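PDB 6NPS: AxyAgu115A from Amphibacillus xylanus NBRC 15112, which probably acts as a family GH115 alpha-glucuronidase, a glycoside hydrolase that removes glucuronic acid side groups from arabinoglucuronoxylan. Local coordinates for residues Leu7-Glu10 against Met11-Asp15; His41-Glu44 against Leu45-Tyr49; Tyr67-Val70 against Gly71-Pro74; Ser73-Leu76 against Asp77-Asn80; Gln492-Ala495 against Gly496-Asn499. The protein carries 3 engineered substitutions. All coordinates share one frame; numbering follows the deposited sequence.

Contact 1: Leu7-Glu10 against Met11-Asp15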
loop_
_atom_site.group_PDB
_atom_site.type_symbol
_atom_site.label_atom_id
_atom_site.label_comp_id
_atom_site.label_asym_id
_atom_site.label_seq_id
_atom_site.Cartn_x
_atom_site.Cartn_y
_atom_site.Cartn_z
ATOM N N LEU A 7 -35.793 32.347 -50.446
ATOM C CA LEU A 7 -35.619 33.368 -49.427
ATOM C C LEU A 7 -34.207 33.919 -49.567
ATOM O O LEU A 7 -33.244 33.143 -49.642
ATOM C CB LEU A 7 -35.850 32.786 -48.039
ATOM C CG LEU A 7 -35.654 33.738 -46.852
ATOM C CD1 LEU A 7 -36.377 35.087 -47.062
ATOM C CD2 LEU A 7 -36.140 33.069 -45.571
ATOM N N ASN A 8 -34.069 35.241 -49.651
ATOM C CA ASN A 8 -32.724 35.798 -49.688
ATOM C C ASN A 8 -32.698 37.122 -48.935
ATOM O O ASN A 8 -33.735 37.626 -48.484
ATOM C CB ASN A 8 -32.192 35.930 -51.133
ATOM C CG ASN A 8 -32.972 36.918 -51.978
ATOM O OD1 ASN A 8 -33.292 38.021 -51.541
ATOM N ND2 ASN A 8 -33.245 36.533 -53.234
ATOM N N GLN A 9 -31.484 37.660 -48.777
ATOM C CA GLN A 9 -31.286 38.883 -48.004
ATOM C C GLN A 9 -32.088 40.052 -48.565
ATOM O O GLN A 9 -32.628 40.858 -47.797
ATOM C CB GLN A 9 -29.807 39.263 -47.977
ATOM C CG GLN A 9 -28.913 38.356 -47.224
ATOM C CD GLN A 9 -27.493 38.869 -47.272
ATOM O OE1 GLN A 9 -27.060 39.409 -48.294
ATOM N NE2 GLN A 9 -26.768 38.726 -46.169
ATOM N N GLU A 10 -32.105 40.205 -49.896
ATOM C CA GLU A 10 -32.878 41.280 -50.521
ATOM C C GLU A 10 -34.334 41.249 -50.066
ATOM O O GLU A 10 -34.953 42.299 -49.849
ATOM C CB GLU A 10 -32.822 41.166 -52.043
ATOM C CG GLU A 10 -31.443 40.943 -52.621
ATOM C CD GLU A 10 -30.576 42.197 -52.643
ATOM O OE1 GLU A 10 -29.736 42.308 -53.564
ATOM O OE2 GLU A 10 -30.717 43.059 -51.747
ATOM N N MET A 11 -34.881 40.058 -49.915
ATOM C CA MET A 11 -36.265 39.923 -49.505
ATOM C C MET A 11 -36.480 40.486 -48.107
ATOM O O MET A 11 -37.594 40.867 -47.749
ATOM C CB MET A 11 -36.698 38.455 -49.552
ATOM C CG MET A 11 -37.280 38.022 -50.888
ATOM S SD MET A 11 -37.069 36.259 -51.198
ATOM C CE MET A 11 -36.866 36.250 -52.978
ATOM N N LEU A 12 -35.413 40.534 -47.316
ATOM C CA LEU A 12 -35.543 40.945 -45.925
ATOM C C LEU A 12 -35.140 42.397 -45.683
ATOM O O LEU A 12 -35.583 42.988 -44.692
ATOM C CB LEU A 12 -34.710 40.028 -45.020
ATOM C CG LEU A 12 -35.046 38.537 -45.078
ATOM C CD1 LEU A 12 -33.909 37.688 -44.473
ATOM C CD2 LEU A 12 -36.329 38.258 -44.347
ATOM N N MET A 13 -34.349 42.991 -46.570
ATOM C CA MET A 13 -33.864 44.347 -46.356
ATOM C C MET A 13 -34.953 45.354 -46.660
ATOM O O MET A 13 -35.714 45.189 -47.617
ATOM C CB MET A 13 -32.647 44.630 -47.235
ATOM C CG MET A 13 -31.370 44.039 -46.693
ATOM S SD MET A 13 -30.036 44.242 -47.873
ATOM C CE MET A 13 -30.072 42.664 -48.683
ATOM N N THR A 14 -34.993 46.423 -45.860
ATOM C CA THR A 14 -36.098 47.380 -45.931
ATOM C C THR A 14 -36.189 48.070 -47.287
ATOM O O THR A 14 -37.295 48.395 -47.731
ATOM C CB THR A 14 -35.962 48.422 -44.814
ATOM O OG1 THR A 14 -34.773 49.187 -45.017
ATOM C CG2 THR A 14 -35.886 47.726 -43.457
ATOM N N ASP A 15 -35.056 48.290 -47.967
ATOM C CA ASP A 15 -35.089 48.999 -49.245
ATOM C C ASP A 15 -35.586 48.138 -50.411
ATOM O O ASP A 15 -36.014 48.688 -51.429
ATOM C CB ASP A 15 -33.715 49.606 -49.574
ATOM C CG ASP A 15 -32.586 48.552 -49.683
ATOM O OD1 ASP A 15 -32.861 47.340 -49.799
ATOM O OD2 ASP A 15 -31.402 48.966 -49.663
#
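Asn8 and Met11 meet through both backbone and side chain where strand 5-8 turns into the short, weakly bonded helix 9-12. The side-chain carbonyl of Asn8 accepts from the backbone of Met11, with OD1 of Asn8 3.1 Å from N of Met11, and the N-H lies tilted about 22° from the carbonyl plane. The backbone O of Asn8 receives a second, weak bond from the same N-H. The side chain of Met11 then doubles back across that of Asn8 at about a right angle: its SD sits 3.7 Å from CA of Leu7, and its CE reaches within 3.6 Å of ND2 of Asn8. The torsion of Asn8 explains the cap, since CG stands between the backbone N and the carbonyl carbon (chi1 65°) and OD1 is thereby swung over the first turn. With an alanine here, the N-H of Met11 would probably keep just the weak backbone bond, and the methionine methyl would lose the amide it rests on.

One residue on, O of Gln9 takes the N-H of Leu12 at 2.8 Å and, weakly, that of Met13. The Met13 methyl CE folds back to CB of Gln9 at 3.5 Å and also lies near the Glu10 carboxylate. On the inner side, CD1 of Leu7 touches CD2 of Leu12 at 4.2 Å, and both leucines lean on Phe47 of helix 30-47. The backbone of Leu7 pairs with Phe153 of strand 152-155, in the two-stranded sheet that leads into the cap. The whole is an asparagine N-cap, with the side chain of the residue before a helix closing its first turn.

Contact 2: His41-Glu44 against Leu45-Tyr49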
loop_
_atom_site.group_PDB
_atom_site.type_symbol
_atom_site.label_atom_id
_atom_site.label_comp_id
_atom_site.label_asym_id
_atom_site.label_seq_id
_atom_site.Cartn_x
_atom_site.Cartn_y
_atom_site.Cartn_z
ATOM N N HIS A 41 -36.135 34.439 -35.404
ATOM C CA HIS A 41 -34.803 34.792 -34.945
ATOM C C HIS A 41 -33.745 33.915 -35.621
ATOM O O HIS A 41 -32.676 34.408 -35.973
ATOM C CB HIS A 41 -34.709 34.708 -33.421
ATOM C CG HIS A 41 -33.387 35.161 -32.909
ATOM N ND1 HIS A 41 -32.399 34.278 -32.526
ATOM C CD2 HIS A 41 -32.845 36.400 -32.823
ATOM C CE1 HIS A 41 -31.317 34.957 -32.179
ATOM N NE2 HIS A 41 -31.564 36.247 -32.346
ATOM N N ASP A 42 -34.044 32.628 -35.850
ATOM C CA ASP A 42 -33.137 31.769 -36.614
ATOM C C ASP A 42 -32.923 32.307 -38.037
ATOM O O ASP A 42 -31.795 32.296 -38.549
ATOM C CB ASP A 42 -33.673 30.333 -36.647
ATOM C CG ASP A 42 -33.813 29.689 -35.236
ATOM O OD1 ASP A 42 -33.357 30.273 -34.220
ATOM O OD2 ASP A 42 -34.407 28.590 -35.151
ATOM N N VAL A 43 -33.984 32.803 -38.680
ATOM C CA VAL A 43 -33.821 33.407 -40.002
ATOM C C VAL A 43 -32.847 34.584 -39.931
ATOM O O VAL A 43 -31.965 34.738 -40.790
ATOM C CB VAL A 43 -35.194 33.825 -40.562
ATOM C CG1 VAL A 43 -35.048 34.656 -41.864
ATOM C CG2 VAL A 43 -36.085 32.565 -40.782
ATOM N N GLU A 44 -32.994 35.433 -38.914
ATOM C CA GLU A 44 -32.082 36.566 -38.748
ATOM C C GLU A 44 -30.635 36.111 -38.548
ATOM O O GLU A 44 -29.698 36.773 -39.010
ATOM C CB GLU A 44 -32.525 37.429 -37.568
ATOM C CG GLU A 44 -31.627 38.623 -37.289
ATOM C CD GLU A 44 -32.025 39.358 -36.009
ATOM O OE1 GLU A 44 -31.275 40.275 -35.595
ATOM O OE2 GLU A 44 -33.088 39.028 -35.422
ATOM N N LEU A 45 -30.419 34.990 -37.862
ATOM C CA LEU A 45 -29.037 34.567 -37.644
ATOM C C LEU A 45 -28.402 34.070 -38.928
ATOM O O LEU A 45 -27.183 34.211 -39.110
ATOM C CB LEU A 45 -28.973 33.462 -36.600
ATOM C CG LEU A 45 -29.377 33.846 -35.178
ATOM C CD1 LEU A 45 -29.359 32.582 -34.328
ATOM C CD2 LEU A 45 -28.419 34.893 -34.616
ATOM N N VAL A 46 -29.195 33.449 -39.796
ATOM C CA VAL A 46 -28.682 32.900 -41.051
ATOM C C VAL A 46 -28.443 34.010 -42.067
ATOM O O VAL A 46 -27.392 34.051 -42.734
ATOM C CB VAL A 46 -29.671 31.847 -41.593
ATOM C CG1 VAL A 46 -29.275 31.410 -43.005
ATOM C CG2 VAL A 46 -29.749 30.649 -40.655
ATOM N N PHE A 47 -29.428 34.910 -42.239
ATOM C CA PHE A 47 -29.347 35.920 -43.297
ATOM C C PHE A 47 -28.824 37.277 -42.839
ATOM O O PHE A 47 -28.396 38.077 -43.683
ATOM C CB PHE A 47 -30.728 36.078 -43.967
ATOM C CG PHE A 47 -31.178 34.841 -44.702
ATOM C CD1 PHE A 47 -30.740 34.591 -45.990
ATOM C CD2 PHE A 47 -31.986 33.902 -44.083
ATOM C CE1 PHE A 47 -31.141 33.421 -46.672
ATOM C CE2 PHE A 47 -32.393 32.756 -44.737
ATOM C CZ PHE A 47 -31.959 32.511 -46.049
ATOM N N GLY A 48 -28.814 37.562 -41.541
ATOM C CA GLY A 48 -28.318 38.834 -41.059
ATOM C C GLY A 48 -29.328 39.959 -40.994
ATOM O O GLY A 48 -28.941 41.097 -40.704
ATOM N N TYR A 49 -30.608 39.694 -41.250
ATOM C CA TYR A 49 -31.614 40.750 -41.215
ATOM C C TYR A 49 -32.890 40.192 -40.595
ATOM O O TYR A 49 -33.212 39.011 -40.754
ATOM C CB TYR A 49 -31.887 41.324 -42.627
ATOM C CG TYR A 49 -30.676 41.983 -43.284
ATOM C CD1 TYR A 49 -30.320 43.296 -42.981
ATOM C CD2 TYR A 49 -29.900 41.294 -44.205
ATOM C CE1 TYR A 49 -29.209 43.910 -43.584
ATOM C CE2 TYR A 49 -28.788 41.889 -44.805
ATOM C CZ TYR A 49 -28.442 43.193 -44.490
ATOM O OH TYR A 49 -27.340 43.785 -45.092
HETATM O O HOH W 1 -29.423 41.565 -37.382
#
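His41 and Leu45, one turn apart on helix 30-47, set their side chains aslant. The imidazole leads with its CE1 corner, 3.7 Å from CG of Leu45, and both leucine methyls spread about that corner, CD1 toward ND1 and CD2 toward NE2. Because CG of His41 lies anti to the backbone N (chi1 -176°), the ring runs along the helix surface to its neighbour. An alanine in place of Leu45 lacks CG and both methyls, and the imidazole, left without the carbon surface at its CE1 corner, would probably be freer to turn.

Round the helix, Val43 and Phe47 form a second, more buried pair, in which CG1 of Val43 meets CD2 of Phe47 at 3.9 Å. The Phe47 ring also brings its edge to O of Val43, while CG1 of Val46 lies over one face, toward the rim. That same O takes the N-H of Phe47 in a nearly straight bond, 168° at the hydrogen.

At the end of the helix, N of Gly48 bonds to O of Glu44 at 2.8 Å, from above the carbonyl plane. Gly48 has positive phi (88°), where a CB would press on the preceding carbonyl. The chain then bends back until O of Tyr49 lies 3.4 Å from CA of Glu44 in a CA-H...O contact. A water donates to OE1 of Glu44 and weakly to O of Gly48. Carbon packing thus serves both the buried Val43-Phe47 pair and the exposed imidazole, while backbone bonds and a water bridge tie down the terminus.

Contact 3: Tyr67-Val70 against Gly71-Pro74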
loop_
_atom_site.group_PDB
_atom_site.type_symbol
_atom_site.label_atom_id
_atom_site.label_comp_id
_atom_site.label_asym_id
_atom_site.label_seq_id
_atom_site.Cartn_x
_atom_site.Cartn_y
_atom_site.Cartn_z
ATOM N N TYR A 67 -47.873 29.094 -41.784
ATOM C CA TYR A 67 -47.854 28.012 -40.815
ATOM C C TYR A 67 -49.154 27.988 -40.013
ATOM O O TYR A 67 -49.878 28.980 -39.926
ATOM C CB TYR A 67 -46.661 28.145 -39.874
ATOM C CG TYR A 67 -46.784 29.296 -38.892
ATOM C CD1 TYR A 67 -46.301 30.562 -39.211
ATOM C CD2 TYR A 67 -47.411 29.113 -37.643
ATOM C CE1 TYR A 67 -46.430 31.616 -38.333
ATOM C CE2 TYR A 67 -47.548 30.166 -36.753
ATOM C CZ TYR A 67 -47.050 31.411 -37.101
ATOM O OH TYR A 67 -47.166 32.456 -36.216
ATOM N N GLY A 68 -49.449 26.843 -39.421
ATOM C CA GLY A 68 -50.681 26.719 -38.671
ATOM C C GLY A 68 -50.869 25.310 -38.169
ATOM O O GLY A 68 -50.153 24.379 -38.565
ATOM N N THR A 69 -51.847 25.181 -37.267
ATOM C CA THR A 69 -52.304 23.917 -36.704
ATOM C C THR A 69 -53.677 23.623 -37.276
ATOM O O THR A 69 -54.556 24.502 -37.274
ATOM C CB THR A 69 -52.390 23.985 -35.170
ATOM O OG1 THR A 69 -51.145 24.444 -34.632
ATOM C CG2 THR A 69 -52.713 22.608 -34.572
ATOM N N VAL A 70 -53.862 22.409 -37.801
ATOM C CA VAL A 70 -55.165 22.055 -38.358
ATOM C C VAL A 70 -56.246 22.305 -37.310
ATOM O O VAL A 70 -56.040 22.058 -36.115
ATOM C CB VAL A 70 -55.184 20.581 -38.813
ATOM C CG1 VAL A 70 -56.590 20.217 -39.326
ATOM C CG2 VAL A 70 -54.164 20.299 -39.898
ATOM N N GLY A 71 -57.397 22.826 -37.748
ATOM C CA GLY A 71 -58.433 23.162 -36.808
ATOM C C GLY A 71 -58.222 24.463 -36.067
ATOM O O GLY A 71 -59.090 24.862 -35.290
ATOM N N HIS A 72 -57.110 25.146 -36.289
ATOM C CA HIS A 72 -56.844 26.436 -35.669
ATOM C C HIS A 72 -56.320 27.415 -36.705
ATOM O O HIS A 72 -55.511 28.300 -36.387
ATOM C CB HIS A 72 -55.827 26.314 -34.531
ATOM C CG HIS A 72 -56.282 25.471 -33.386
ATOM N ND1 HIS A 72 -57.264 25.874 -32.507
ATOM C CD2 HIS A 72 -55.869 24.255 -32.960
ATOM C CE1 HIS A 72 -57.445 24.934 -31.597
ATOM N NE2 HIS A 72 -56.599 23.948 -31.842
ATOM N N SER A 73 -56.693 27.233 -37.956
ATOM C CA SER A 73 -56.130 28.054 -39.021
ATOM C C SER A 73 -57.145 28.115 -40.130
ATOM O O SER A 73 -57.343 27.126 -40.854
ATOM C CB SER A 73 -54.803 27.505 -39.541
ATOM O OG SER A 73 -54.559 28.044 -40.832
ATOM N N PRO A 74 -57.855 29.235 -40.273
ATOM C CA PRO A 74 -58.742 29.361 -41.437
ATOM C C PRO A 74 -57.982 29.286 -42.755
ATOM O O PRO A 74 -58.501 28.715 -43.729
ATOM C CB PRO A 74 -59.423 30.719 -41.224
ATOM C CG PRO A 74 -58.683 31.377 -40.088
ATOM C CD PRO A 74 -58.074 30.299 -39.279
HETATM O O HOH W 2 -52.747 28.092 -36.639
#
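Thr69 and His72 close a type II beta turn at the end of strand 64-69, an instructive case of a tight bend with one firm side and one looser one. The firm side is the backbone. N of His72 donates to O of Thr69 at 2.8 Å, with the N-H tilted about 32° from the carbonyl plane. Gly71 occupies the third position with positive phi (79°); a CB there would come against O of Val70, so the turn calls for a residue without one. Gly68 is likewise pressed, since a CB on it would run into CB of Ser73, which is directed toward the strand.

Beside this bend the side chains touch more lightly. Those of Thr69 and His72 lie alongside each other and point the same way, with CG2 of Thr69 meeting the edge of the imidazole, in its plane, 3.9 Å from CD2 of His72. CG2 is brought there because it stands anti to the backbone N of Thr69. The same torsion turns OG1 away to Thr123, with which it is hydrogen-bonded. Val70 faces away from the turn and rests on Ile90, while Gly71 is exposed at the tip.

Where the two arms part, a water takes over. It accepts from N of Thr69 at 3.1 Å and donates to O of His72 at 2.8 Å, bridging backbone groups that do not meet directly. The bend is therefore secured chiefly by one direct amide bond and one water-mediated link, with the side chains adding an apolar brush rather than a polar grip.

Contact 4: Ser73-Leu76 against Asp77-Asn80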
loop_
_atom_site.group_PDB
_atom_site.type_symbol
_atom_site.label_atom_id
_atom_site.label_comp_id
_atom_site.label_asym_id
_atom_site.label_seq_id
_atom_site.Cartn_x
_atom_site.Cartn_y
_atom_site.Cartn_z
ATOM N N SER A 73 -56.693 27.233 -37.956
ATOM C CA SER A 73 -56.130 28.054 -39.021
ATOM C C SER A 73 -57.145 28.115 -40.130
ATOM O O SER A 73 -57.343 27.126 -40.854
ATOM C CB SER A 73 -54.803 27.505 -39.541
ATOM O OG SER A 73 -54.559 28.044 -40.832
ATOM N N PRO A 74 -57.855 29.235 -40.273
ATOM C CA PRO A 74 -58.742 29.361 -41.437
ATOM C C PRO A 74 -57.982 29.286 -42.755
ATOM O O PRO A 74 -58.501 28.715 -43.729
ATOM C CB PRO A 74 -59.423 30.719 -41.224
ATOM C CG PRO A 74 -58.683 31.377 -40.088
ATOM C CD PRO A 74 -58.074 30.299 -39.279
ATOM N N LEU A 75 -56.744 29.823 -42.800
ATOM C CA LEU A 75 -55.949 29.789 -44.031
ATOM C C LEU A 75 -55.674 28.356 -44.465
ATOM O O LEU A 75 -55.798 28.016 -45.650
ATOM C CB LEU A 75 -54.615 30.537 -43.842
ATOM C CG LEU A 75 -53.767 30.747 -45.125
ATOM C CD1 LEU A 75 -54.579 31.045 -46.380
ATOM C CD2 LEU A 75 -52.663 31.790 -44.949
ATOM N N LEU A 76 -55.249 27.509 -43.520
ATOM C CA LEU A 76 -55.020 26.106 -43.840
ATOM C C LEU A 76 -56.257 25.459 -44.425
ATOM O O LEU A 76 -56.161 24.676 -45.376
ATOM C CB LEU A 76 -54.587 25.344 -42.605
ATOM C CG LEU A 76 -53.113 25.588 -42.322
ATOM C CD1 LEU A 76 -52.715 24.690 -41.187
ATOM C CD2 LEU A 76 -52.272 25.338 -43.575
ATOM N N ASP A 77 -57.432 25.778 -43.875
ATOM C CA ASP A 77 -58.669 25.248 -44.427
ATOM C C ASP A 77 -58.911 25.768 -45.837
ATOM O O ASP A 77 -59.370 25.017 -46.707
ATOM C CB ASP A 77 -59.835 25.593 -43.508
ATOM C CG ASP A 77 -59.833 24.757 -42.240
ATOM O OD1 ASP A 77 -59.620 23.527 -42.350
ATOM O OD2 ASP A 77 -60.053 25.314 -41.139
ATOM N N GLU A 78 -58.630 27.050 -46.084
ATOM C CA GLU A 78 -58.812 27.588 -47.436
ATOM C C GLU A 78 -57.903 26.882 -48.434
ATOM O O GLU A 78 -58.335 26.517 -49.534
ATOM C CB GLU A 78 -58.525 29.087 -47.472
ATOM C CG GLU A 78 -59.549 29.980 -46.838
ATOM C CD GLU A 78 -59.043 31.408 -46.706
ATOM O OE1 GLU A 78 -59.205 32.000 -45.614
ATOM O OE2 GLU A 78 -58.467 31.928 -47.685
ATOM N N LEU A 79 -56.618 26.733 -48.082
ATOM C CA LEU A 79 -55.682 26.030 -48.954
ATOM C C LEU A 79 -56.170 24.621 -49.254
ATOM O O LEU A 79 -56.162 24.186 -50.414
ATOM C CB LEU A 79 -54.302 26.004 -48.316
ATOM C CG LEU A 79 -53.624 27.359 -48.076
ATOM C CD1 LEU A 79 -52.174 27.135 -47.684
ATOM C CD2 LEU A 79 -53.695 28.317 -49.285
ATOM N N ASN A 80 -56.621 23.909 -48.220
ATOM C CA ASN A 80 -57.179 22.577 -48.386
ATOM C C ASN A 80 -58.390 22.598 -49.308
ATOM O O ASN A 80 -58.499 21.773 -50.221
ATOM C CB ASN A 80 -57.562 22.020 -47.013
ATOM C CG ASN A 80 -57.912 20.565 -47.061
ATOM O OD1 ASN A 80 -57.070 19.729 -47.420
ATOM N ND2 ASN A 80 -59.151 20.235 -46.695
HETATM O O HOH W 3 -59.249 26.426 -38.345
#
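Ser73 and Asp77 face each other across the first turn of helix 74-81, and Ser73 supplies its N-cap. OG of Ser73 accepts from N of Leu76 at 2.8 Å in a nearly straight bond, 165° at the hydrogen. The same hydroxyl is hydrogen-bonded to Glu25, whose other carboxylate oxygen receives the N-H of Leu75, so two of the first amides are met by side chains. O of Ser73 takes the N-H of Asp77, but weakly, at 3.3 Å. A water adds a second link: it accepts from N of Ser73 and donates to OD2 of Asp77 at 3.1 Å. CG of Asp77 lies anti to the carbonyl carbon (chi1 -74°), which carries the carboxylate back toward the N-terminal end of the helix, whose dipole would probably favour its negative charge.

Regular helical bonding follows. N of Glu78 reaches O of Pro74 at 2.9 Å in the carbonyl plane, and N of Leu79 meets O of Leu75 almost head-on, with 173° at the hydrogen. The Glu78 side chain stretches back beside Pro74, its CG 3.5 Å from O of Pro74, and its carboxylate forms a salt bridge with Arg57.

The apolar side of the helix is leucine. CD1 of Leu75 touches CD2 of Leu79 at 4.1 Å, the two side chains meeting at a slant, whereas Leu76 and Leu79 make a looser contact. This face lies against the mixed sheet: Leu76 packs on Val114 and Ala116 and Leu79 on Val114, all of strand 109-117, while Leu75 and Leu79 also reach Ile106 and Pro105, respectively, of strand 97-106.

Contact 5: Gln492-Ala495 against Gly496-Asn499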
loop_
_atom_site.group_PDB
_atom_site.type_symbol
_atom_site.label_atom_id
_atom_site.label_comp_id
_atom_site.label_asym_id
_atom_site.label_seq_id
_atom_site.Cartn_x
_atom_site.Cartn_y
_atom_site.Cartn_z
ATOM N N GLN A 492 -23.987 19.003 -38.110
ATOM C CA GLN A 492 -25.056 19.891 -37.650
ATOM C C GLN A 492 -24.516 21.020 -36.775
ATOM O O GLN A 492 -24.976 22.160 -36.873
ATOM C CB GLN A 492 -26.088 19.052 -36.901
ATOM C CG GLN A 492 -27.324 19.745 -36.390
ATOM C CD GLN A 492 -28.281 18.719 -35.752
ATOM O OE1 GLN A 492 -27.993 18.155 -34.684
ATOM N NE2 GLN A 492 -29.390 18.443 -36.431
ATOM N N GLN A 493 -23.531 20.734 -35.913
ATOM C CA GLN A 493 -22.937 21.794 -35.103
ATOM C C GLN A 493 -21.869 22.604 -35.843
ATOM O O GLN A 493 -21.685 23.779 -35.530
ATOM C CB GLN A 493 -22.297 21.234 -33.835
ATOM C CG GLN A 493 -23.047 20.148 -33.119
ATOM C CD GLN A 493 -24.524 20.405 -33.020
ATOM O OE1 GLN A 493 -24.947 21.548 -32.822
ATOM N NE2 GLN A 493 -25.331 19.343 -33.170
ATOM N N PHE A 494 -21.109 22.003 -36.770
ATOM C CA PHE A 494 -19.874 22.637 -37.232
ATOM C C PHE A 494 -19.817 22.837 -38.749
ATOM O O PHE A 494 -18.747 23.152 -39.282
ATOM C CB PHE A 494 -18.668 21.841 -36.750
ATOM C CG PHE A 494 -18.526 21.858 -35.264
ATOM C CD1 PHE A 494 -18.321 23.061 -34.596
ATOM C CD2 PHE A 494 -18.632 20.695 -34.521
ATOM C CE1 PHE A 494 -18.224 23.091 -33.191
ATOM C CE2 PHE A 494 -18.541 20.733 -33.098
ATOM C CZ PHE A 494 -18.342 21.930 -32.461
ATOM N N ALA A 495 -20.947 22.711 -39.451
ATOM C CA ALA A 495 -20.979 23.036 -40.874
ATOM C C ALA A 495 -20.453 24.446 -41.094
ATOM O O ALA A 495 -20.866 25.387 -40.414
ATOM C CB ALA A 495 -22.405 22.924 -41.415
ATOM N N GLY A 496 -19.514 24.592 -42.025
ATOM C CA GLY A 496 -18.964 25.900 -42.296
ATOM C C GLY A 496 -17.909 26.358 -41.317
ATOM O O GLY A 496 -17.223 27.350 -41.593
ATOM N N VAL A 497 -17.753 25.677 -40.186
ATOM C CA VAL A 497 -16.703 25.996 -39.227
ATOM C C VAL A 497 -15.430 25.216 -39.529
ATOM O O VAL A 497 -14.321 25.765 -39.556
ATOM C CB VAL A 497 -17.202 25.690 -37.799
ATOM C CG1 VAL A 497 -16.144 26.084 -36.797
ATOM C CG2 VAL A 497 -18.541 26.367 -37.522
ATOM N N PHE A 498 -15.584 23.913 -39.708
ATOM C CA PHE A 498 -14.488 22.973 -39.848
ATOM C C PHE A 498 -14.546 22.360 -41.242
ATOM O O PHE A 498 -15.635 22.113 -41.770
ATOM C CB PHE A 498 -14.621 21.891 -38.783
ATOM C CG PHE A 498 -14.267 22.353 -37.391
ATOM C CD1 PHE A 498 -13.155 23.177 -37.184
ATOM C CD2 PHE A 498 -15.011 21.942 -36.295
ATOM C CE1 PHE A 498 -12.807 23.590 -35.896
ATOM C CE2 PHE A 498 -14.663 22.331 -35.008
ATOM C CZ PHE A 498 -13.562 23.164 -34.803
ATOM N N ASN A 499 -13.395 22.127 -41.854
ATOM C CA ASN A 499 -13.427 21.434 -43.131
ATOM C C ASN A 499 -13.563 19.930 -42.875
ATOM O O ASN A 499 -13.654 19.464 -41.727
ATOM C CB ASN A 499 -12.194 21.792 -43.970
ATOM C CG ASN A 499 -10.886 21.426 -43.301
ATOM O OD1 ASN A 499 -10.781 20.432 -42.571
ATOM N ND2 ASN A 499 -9.854 22.225 -43.568
#
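Phe494 and Phe498 lie side by side across the type II beta turn from Phe494 to Val497 that leads out of helix 482-494, within the family 115 glycoside hydrolase region, and the chain bends between them to begin helix 500-519. Gly496 makes the bend possible. Its phi is positive (80°), and a CB there would clash with O of Ala495, which accounts for a glycine at this position of the turn.

Val497 comes next and points back at the helix. Its N-H bonds to O of Phe494 at 2.9 Å, approaching from above the carbonyl plane, and its CB sits 3.3 Å from the same oxygen, near the edge of the Phe494 ring. Beyond the turn, Val497 leans on Val559 and His563.

Phe498 adds a second donor: its N lies 3.3 Å from O of Phe494, nearly in line with the carbonyl bond, so one oxygen gathers two backbone N-H groups. The Phe498 ring runs in the same direction as that of Phe494, but the two planes are inclined at 47° and their centroids are 5.1 Å apart, an oblique pair. CG of Phe498 stands anti to its carbonyl carbon (chi1 -74°), which lets the CD2-CE2 side of the ring lean over its partner. Phe494 is sandwiched, with CB of Gln493 over its other face, and it packs on Val571 of helix 564-596. CE2 of Phe498 stands 3.7 Å above the plane of the Phe494 ring, displaced toward its rim.

In the fold
Four of the five contacts gather in the N-terminal part of the chain, whereas contact 5 lies in the glycoside hydrolase region, its centre about 17 Å from that of contact 2. Contacts 1 and 2 touch directly: Gln9 reaches the last helical carbonyl of contact 2, and Leu12 packs on Phe47. Contacts 3 and 4 share Ser73 and Pro74. Each has two sides: contact 4 buries Leu75, Leu76 and Leu79 but exposes Pro74, Asp77 and Glu78, and contact 5 buries its aromatics but exposes Gly496. Contacts 1 and 4 show side-chain caps at helix starts; contacts 2, 3 and 5 place a positive-phi glycine where a helix or strand ends. Bridging waters occur in contacts 2, 3 and 4.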